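Local atomic coordinates of deoxyhypusine hydroxylase (Homo sapiens, PDB entry 4D50), a protein that catalyses the iron-dependent hydroxylation of a deoxyhypusine residue in the translation factor eIF5A, the second and last step of hypusine formation. Residues L234-H245 and H266-S277. Numbering follows the deposited sequence.
Sequences LARCTENPMVRH and HADDPERVVRES. With FE (Fe (III) ion), chain D; GAI (guanidine), chain H; PER (peroxide ion), chain E.
Leu234 lays its CG over one face of the His266 ring, a CH-pi contact 4.1 Å from the centroid. Its CD1 meets Val274 CG1. Ala235 touches the same imidazole with CA and CB. Pro241 sets its CG against Glu271 OE1. Arg244 bends at chi3 (65°), which turns its guanidinium back to the carbonyl of Leu234. NE and NH2 both donate to that oxygen, in the guanidinium plane. NH1 and NH2 hold Asp269 end-on in a salt bridge. Arg244 NH2 gives Asp269 OD1 a nearly straight bond of 3.0 Å from above the carboxylate plane. NH1 reaches OD2 on the syn side but tilted out of plane, for the groups stand 57° apart. Asp269 OD2 also accepts from Glu271 N, an Asx turn, on the opposite face. Val274 sets CG2 over one face of the guanidinium and sits as a knob among Leu234, Pro241, Arg244 and His245. With an alanine in place of Arg244, the Asp269 carboxylate would probably lose its cation and Leu234 O both guanidinium donors. His245 packs CB on Val273 CG1. His245 ND1 donates to Ser277 OG (2.7 Å), near the ring plane, and NE2 binds iron at 2.2 Å. His61 and Glu246 bind the same iron, which also holds the peroxide. Residues 241-245 and 272-277 run nearly parallel in the HEAT-like array, their helix axes 7° apart. Ser277 is thus second-shell: its bond probably fixes the ring rotation and keeps NE2 directed at the metal.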
ATOM      1  N   LEU A 234      15.806   0.992   5.349  1.00  8.62           N
ATOM      2  CA  LEU A 234      15.616  -0.412   5.819  1.00  9.43           C
ATOM      3  C   LEU A 234      16.585  -0.723   6.970  1.00 11.79           C
ATOM      4  O   LEU A 234      16.166  -1.267   7.998  1.00 11.33           O
ATOM      5  CB  LEU A 234      15.679  -1.412   4.665  1.00  9.37           C
ATOM      6  CG  LEU A 234      15.583  -2.883   5.135  1.00  8.19           C
ATOM      7  CD1 LEU A 234      14.303  -3.274   5.875  1.00  8.49           C
ATOM      8  CD2 LEU A 234      15.733  -3.766   3.953  1.00  8.21           C
ATOM      9  N   ALA A 235      17.806  -0.237   6.829  1.00 13.21           N
ATOM     10  CA  ALA A 235      18.848  -0.504   7.797  1.00 13.25           C
ATOM     11  C   ALA A 235      18.728   0.285   9.076  1.00 14.67           C
ATOM     12  O   ALA A 235      19.343  -0.102  10.056  1.00 16.86           O
ATOM     13  CB  ALA A 235      20.231  -0.366   7.163  1.00 13.29           C
ATOM     14  N   ARG A 236      17.929   1.349   9.090  1.00 13.97           N
ATOM     15  CA  ARG A 236      17.819   2.247  10.284  1.00 15.61           C
ATOM     16  C   ARG A 236      16.879   1.644  11.313  1.00 14.82           C
ATOM     17  O   ARG A 236      15.660   1.683  11.166  1.00 16.98           O
ATOM     18  CB  ARG A 236      17.430   3.699   9.923  1.00 17.69           C
ATOM     19  CG  ARG A 236      18.567   4.534   9.360  1.00 18.74           C
ATOM     20  CD  ARG A 236      18.365   6.051   9.357  1.00 19.39           C
ATOM     21  NE  ARG A 236      17.357   6.371   8.348  1.00 21.96           N
ATOM     22  CZ  ARG A 236      17.578   6.510   7.040  1.00 19.69           C
ATOM     23  NH1 ARG A 236      18.797   6.393   6.539  1.00 23.80           N
ATOM     24  NH2 ARG A 236      16.541   6.805   6.234  1.00 18.42           N
ATOM     25  N   CYS A 237      17.447   1.029  12.341  1.00 17.49           N
ATOM     26  CA  CYS A 237      16.644   0.379  13.416  1.00 18.88           C
ATOM     27  C   CYS A 237      15.754   1.371  14.154  1.00 17.28           C
ATOM     28  O   CYS A 237      14.791   0.942  14.739  1.00 15.96           O
ATOM     29  CB  CYS A 237      17.527  -0.367  14.475  1.00 21.67           C
ATOM     30  SG  CYS A 237      18.597   0.713  15.556  1.00 31.93           S
ATOM     31  N   THR A 238      16.063   2.671  14.143  1.00 16.32           N
ATOM     32  CA  THR A 238      15.232   3.692  14.746  1.00 15.84           C
ATOM     33  C   THR A 238      13.995   4.061  13.896  1.00 14.92           C
ATOM     34  O   THR A 238      13.005   4.648  14.395  1.00 17.80           O
ATOM     35  CB  THR A 238      15.995   5.007  15.004  1.00 13.94           C
ATOM     36  OG1 THR A 238      16.717   5.439  13.820  1.00 16.87           O
ATOM     37  CG2 THR A 238      17.066   4.851  16.139  1.00 15.46           C
ATOM     38  N   GLU A 239      14.044   3.717  12.616  1.00 14.34           N
ATOM     39  CA  GLU A 239      12.927   4.019  11.729  1.00 14.14           C
ATOM     40  C   GLU A 239      11.672   3.216  12.080  1.00 13.52           C
ATOM     41  O   GLU A 239      11.719   2.092  12.533  1.00 14.44           O
ATOM     42  CB  GLU A 239      13.340   3.839  10.243  1.00 14.37           C
ATOM     43  CG  GLU A 239      12.249   4.265   9.233  1.00 14.93           C
ATOM     44  CD  GLU A 239      11.720   5.709   9.370  1.00 14.97           C
ATOM     45  OE1 GLU A 239      10.721   5.940  10.098  1.00 17.97           O
ATOM     46  OE2 GLU A 239      12.264   6.640   8.701  1.00 15.33           O
ATOM     47  N   ASN A 240      10.514   3.831  11.851  1.00 13.18           N
ATOM     48  CA  ASN A 240       9.246   3.168  12.094  1.00 14.20           C
ATOM     49  C   ASN A 240       9.116   1.859  11.283  1.00 12.70           C
ATOM     50  O   ASN A 240       9.503   1.835  10.123  1.00 12.54           O
ATOM     51  CB  ASN A 240       8.178   4.187  11.706  1.00 14.38           C
ATOM     52  CG  ASN A 240       6.817   3.670  11.912  1.00 17.85           C
ATOM     53  OD1 ASN A 240       6.376   2.802  11.210  1.00 27.62           O
ATOM     54  ND2 ASN A 240       6.145   4.165  12.908  1.00 19.65           N
ATOM     55  N   PRO A 241       8.690   0.741  11.914  1.00 15.30           N
ATOM     56  CA  PRO A 241       8.627  -0.535  11.251  1.00 14.85           C
ATOM     57  C   PRO A 241       7.742  -0.530   9.992  1.00 13.86           C
ATOM     58  O   PRO A 241       8.069  -1.198   8.981  1.00 13.94           O
ATOM     59  CB  PRO A 241       8.038  -1.493  12.297  1.00 17.35           C
ATOM     60  CG  PRO A 241       7.999  -0.729  13.557  1.00 17.59           C
ATOM     61  CD  PRO A 241       8.505   0.644  13.373  1.00 18.02           C
ATOM     62  N   MET A 242       6.698   0.278   9.982  1.00 13.70           N
ATOM     63  CA  MET A 242       5.845   0.414   8.797  0.50 13.95           C
ATOM     64  C   MET A 242       6.626   1.033   7.618  1.00 12.48           C
ATOM     65  O   MET A 242       6.429   0.640   6.472  1.00 11.59           O
ATOM     66  CB  MET A 242       4.624   1.280   9.161  0.50 15.71           C
ATOM     67  CG  MET A 242       3.715   1.631   8.026  0.50 17.54           C
ATOM     68  SD  MET A 242       2.334   2.648   8.570  0.50 38.64           S
ATOM     69  CE  MET A 242       3.234   4.192   8.585  0.50 19.82           C
ATOM     70  N   VAL A 243       7.498   1.997   7.902  1.00 10.07           N
ATOM     71  CA  VAL A 243       8.360   2.606   6.881  1.00  9.88           C
ATOM     72  C   VAL A 243       9.461   1.607   6.417  1.00  9.62           C
ATOM     73  O   VAL A 243       9.718   1.433   5.194  1.00  7.99           O
ATOM     74  CB  VAL A 243       9.113   3.846   7.396  1.00  9.99           C
ATOM     75  CG1 VAL A 243      10.036   4.387   6.345  1.00 10.21           C
ATOM     76  CG2 VAL A 243       8.073   4.948   7.831  1.00 10.87           C
ATOM     77  N   ARG A 244      10.045   0.944   7.388  1.00 10.31           N
ATOM     78  CA  ARG A 244      11.080  -0.009   7.014  1.00  9.94           C
ATOM     79  C   ARG A 244      10.516  -1.160   6.177  1.00  9.66           C
ATOM     80  O   ARG A 244      11.114  -1.569   5.179  1.00 10.37           O
ATOM     81  CB  ARG A 244      11.819  -0.539   8.216  1.00 11.02           C
ATOM     82  CG  ARG A 244      12.528   0.513   9.099  1.00 10.45           C
ATOM     83  CD  ARG A 244      13.033  -0.121  10.403  1.00 10.35           C
ATOM     84  NE  ARG A 244      14.046  -1.074  10.022  1.00 10.16           N
ATOM     85  CZ  ARG A 244      14.313  -2.216  10.639  1.00 10.08           C
ATOM     86  NH1 ARG A 244      13.607  -2.627  11.682  1.00 10.54           N
ATOM     87  NH2 ARG A 244      15.206  -2.972  10.081  1.00  9.80           N
ATOM     88  N   HIS A 245       9.341  -1.633   6.542  1.00 10.12           N
ATOM     89  CA  HIS A 245       8.628  -2.649   5.691  1.00 11.27           C
ATOM     90  C   HIS A 245       8.363  -2.176   4.263  1.00 10.37           C
ATOM     91  O   HIS A 245       8.586  -2.933   3.296  1.00 10.35           O
ATOM     92  CB  HIS A 245       7.336  -3.130   6.346  1.00 12.44           C
ATOM     93  CG  HIS A 245       6.165  -3.060   5.445  1.00 12.82           C
ATOM     94  ND1 HIS A 245       5.936  -4.020   4.484  1.00 14.08           N
ATOM     95  CD2 HIS A 245       5.116  -2.207   5.398  1.00 14.93           C
ATOM     96  CE1 HIS A 245       4.851  -3.696   3.812  1.00 14.69           C
ATOM     97  NE2 HIS A 245       4.285  -2.657   4.398  1.00 14.47           N
ATOM     98  N   HIS A 266      18.412  -8.347   6.435  1.00 13.30           N
ATOM     99  CA  HIS A 266      17.396  -8.032   7.448  1.00 13.37           C
ATOM    100  C   HIS A 266      16.409  -9.189   7.611  1.00 13.75           C
ATOM    101  O   HIS A 266      15.414  -9.059   8.311  1.00 17.66           O
ATOM    102  CB  HIS A 266      16.701  -6.671   7.078  1.00 12.83           C
ATOM    103  CG  HIS A 266      17.636  -5.522   7.174  1.00 11.36           C
ATOM    104  ND1 HIS A 266      17.920  -4.889   8.360  1.00 12.96           N
ATOM    105  CD2 HIS A 266      18.504  -5.003   6.264  1.00 11.42           C
ATOM    106  CE1 HIS A 266      18.911  -4.038   8.191  1.00 12.32           C
ATOM    107  NE2 HIS A 266      19.244  -4.038   6.922  1.00 13.35           N
ATOM    108  N   ALA A 267      16.671 -10.338   7.013  1.00 16.70           N
ATOM    109  CA  ALA A 267      15.686 -11.442   7.083  1.00 15.31           C
ATOM    110  C   ALA A 267      15.483 -12.012   8.494  1.00 15.63           C
ATOM    111  O   ALA A 267      14.452 -12.669   8.730  1.00 14.92           O
ATOM    112  CB  ALA A 267      16.085 -12.543   6.117  1.00 17.59           C
ATOM    113  N   ASP A 268      16.396 -11.713   9.440  1.00 14.45           N
ATOM    114  CA  ASP A 268      16.220 -12.073  10.857  1.00 16.94           C
ATOM    115  C   ASP A 268      15.960 -10.866  11.779  1.00 17.06           C
ATOM    116  O   ASP A 268      16.111 -10.918  13.005  1.00 18.33           O
ATOM    117  CB  ASP A 268      17.429 -12.881  11.369  1.00 17.11           C
ATOM    118  CG  ASP A 268      17.251 -14.370  11.303  1.00 18.69           C
ATOM    119  OD1 ASP A 268      16.151 -14.852  10.956  1.00 20.53           O
ATOM    120  OD2 ASP A 268      18.242 -15.067  11.655  1.00 18.92           O
ATOM    121  N   ASP A 269      15.467  -9.758  11.196  1.00 17.78           N
ATOM    122  CA  ASP A 269      15.185  -8.546  11.952  1.00 15.93           C
ATOM    123  C   ASP A 269      14.236  -8.838  13.097  1.00 14.49           C
ATOM    124  O   ASP A 269      13.351  -9.643  12.990  1.00 15.76           O
ATOM    125  CB  ASP A 269      14.517  -7.470  11.033  1.00 13.97           C
ATOM    126  CG  ASP A 269      14.619  -6.100  11.588  1.00 14.78           C
ATOM    127  OD1 ASP A 269      15.740  -5.497  11.516  1.00 15.06           O
ATOM    128  OD2 ASP A 269      13.619  -5.587  12.170  1.00 14.80           O
ATOM    129  N   PRO A 270      14.379  -8.123  14.199  1.00 16.83           N
ATOM    130  CA  PRO A 270      13.413  -8.334  15.294  1.00 17.77           C
ATOM    131  C   PRO A 270      11.977  -7.940  15.015  1.00 16.40           C
ATOM    132  O   PRO A 270      11.097  -8.331  15.756  1.00 16.99           O
ATOM    133  CB  PRO A 270      14.008  -7.511  16.457  1.00 17.97           C
ATOM    134  CG  PRO A 270      15.007  -6.576  15.808  1.00 17.62           C
ATOM    135  CD  PRO A 270      15.469  -7.208  14.548  1.00 16.47           C
ATOM    136  N   GLU A 271      11.731  -7.091  14.017  1.00 15.35           N
ATOM    137  CA  GLU A 271      10.377  -6.603  13.723  1.00 13.27           C
ATOM    138  C   GLU A 271       9.791  -7.591  12.741  1.00 12.85           C
ATOM    139  O   GLU A 271      10.319  -7.834  11.630  1.00 14.86           O
ATOM    140  CB  GLU A 271      10.457  -5.186  13.144  1.00 14.96           C
ATOM    141  CG  GLU A 271      10.855  -4.162  14.183  1.00 17.42           C
ATOM    142  CD  GLU A 271       9.769  -3.908  15.203  1.00 18.81           C
ATOM    143  OE1 GLU A 271       8.564  -4.258  14.953  1.00 24.37           O
ATOM    144  OE2 GLU A 271      10.099  -3.395  16.274  1.00 24.83           O
ATOM    145  N   ARG A 272       8.754  -8.252  13.198  1.00 11.34           N
ATOM    146  CA  ARG A 272       8.074  -9.247  12.402  1.00 11.63           C
ATOM    147  C   ARG A 272       7.635  -8.695  11.090  1.00 11.05           C
ATOM    148  O   ARG A 272       7.785  -9.380  10.083  1.00 12.32           O
ATOM    149  CB  ARG A 272       6.818  -9.760  13.142  1.00 11.53           C
ATOM    150  CG  ARG A 272       6.168 -10.886  12.374  1.00 11.42           C
ATOM    151  CD  ARG A 272       5.198 -11.612  13.296  1.00 12.08           C
ATOM    152  NE  ARG A 272       4.476 -12.602  12.554  1.00 11.16           N
ATOM    153  CZ  ARG A 272       3.466 -13.324  13.060  1.00 12.20           C
ATOM    154  NH1 ARG A 272       3.134 -13.187  14.319  1.00 12.88           N
ATOM    155  NH2 ARG A 272       2.831 -14.184  12.300  1.00 12.86           N
ATOM    156  N   VAL A 273       7.124  -7.462  11.038  1.00 11.22           N
ATOM    157  CA  VAL A 273       6.665  -6.917   9.775  0.50 11.83           C
ATOM    158  C   VAL A 273       7.845  -6.760   8.766  1.00 11.15           C
ATOM    159  O   VAL A 273       7.710  -7.001   7.555  1.00 11.54           O
ATOM    160  CB  VAL A 273       5.927  -5.582   9.969  0.50 12.45           C
ATOM    161  CG1 VAL A 273       5.246  -5.185   8.680  0.50 13.03           C
ATOM    162  CG2 VAL A 273       4.884  -5.689  11.093  0.50 13.41           C
ATOM    163  N   VAL A 274       9.006  -6.384   9.272  1.00 11.54           N
ATOM    164  CA  VAL A 274      10.214  -6.304   8.485  1.00 10.82           C
ATOM    165  C   VAL A 274      10.776  -7.652   8.054  1.00 10.00           C
ATOM    166  O   VAL A 274      11.034  -7.873   6.842  1.00  9.12           O
ATOM    167  CB  VAL A 274      11.311  -5.474   9.226  1.00 11.48           C
ATOM    168  CG1 VAL A 274      12.621  -5.476   8.424  1.00 12.02           C
ATOM    169  CG2 VAL A 274      10.795  -4.053   9.429  1.00 11.53           C
ATOM    170  N   ARG A 275      10.915  -8.599   8.956  1.00  9.96           N
ATOM    171  CA  ARG A 275      11.256  -9.974   8.525  1.00 10.79           C
ATOM    172  C   ARG A 275      10.380 -10.539   7.450  1.00 10.30           C
ATOM    173  O   ARG A 275      10.841 -11.158   6.483  1.00 10.76           O
ATOM    174  CB  ARG A 275      11.277 -10.987   9.703  1.00 12.86           C
ATOM    175  CG  ARG A 275      12.274 -10.762  10.807  1.00 15.67           C
ATOM    176  CD  ARG A 275      12.223 -12.027  11.688  1.00 16.13           C
ATOM    177  NE  ARG A 275      10.927 -12.379  12.287  1.00 15.67           N
ATOM    178  CZ  ARG A 275      10.473 -11.861  13.434  1.00 15.50           C
ATOM    179  NH1 ARG A 275      11.126 -10.862  14.013  1.00 17.12           N
ATOM    180  NH2 ARG A 275       9.319 -12.236  13.968  1.00 15.06           N
ATOM    181  N   GLU A 276       9.060 -10.411   7.635  1.00 10.05           N
ATOM    182  CA  GLU A 276       8.156 -11.031   6.667  1.00 10.45           C
ATOM    183  C   GLU A 276       8.181 -10.357   5.342  1.00  9.88           C
ATOM    184  O   GLU A 276       8.083 -11.051   4.313  1.00  9.56           O
ATOM    185  CB  GLU A 276       6.749 -11.034   7.227  1.00 10.37           C
ATOM    186  CG  GLU A 276       6.593 -12.017   8.339  1.00 11.26           C
ATOM    187  CD  GLU A 276       5.177 -12.059   8.931  1.00 13.16           C
ATOM    188  OE1 GLU A 276       4.240 -11.242   8.612  1.00 14.17           O
ATOM    189  OE2 GLU A 276       5.026 -12.996   9.775  1.00 12.73           O
ATOM    190  N   SER A 277       8.356  -9.040   5.330  1.00 10.62           N
ATOM    191  CA  SER A 277       8.542  -8.357   4.025  1.00 12.68           C
ATOM    192  C   SER A 277       9.770  -8.858   3.296  1.00 11.43           C
ATOM    193  O   SER A 277       9.721  -9.118   2.080  1.00 10.60           O
ATOM    194  CB  SER A 277       8.575  -6.811   4.085  1.00 13.32           C
ATOM    195  OG  SER A 277       7.286  -6.393   4.429  1.00 16.71           O
TER
HETATM  196 FE    FE D 302       2.641  -1.403   3.639  1.00 16.41          FE
HETATM  197  C   GAI H 406       9.969   4.020  15.738  1.00 29.49           C
HETATM  198  N1  GAI H 406       8.959   3.380  16.104  1.00 28.15           N
HETATM  199  N2  GAI H 406       9.774   5.227  15.207  1.00 26.22           N
HETATM  200  N3  GAI H 406      11.202   3.508  15.845  1.00 26.18           N
HETATM  201  O1  PER E 303       1.243   0.175   5.438  1.00 21.40           O
HETATM  202  O2  PER E 303       2.691  -0.344   5.546  1.00 18.93           O
HETATM  203  O   HOH W   1       1.121   0.081   2.564  1.00 26.36           O
HETATM  204  O   HOH W   2       2.727  -2.330   1.691  1.00 13.42           O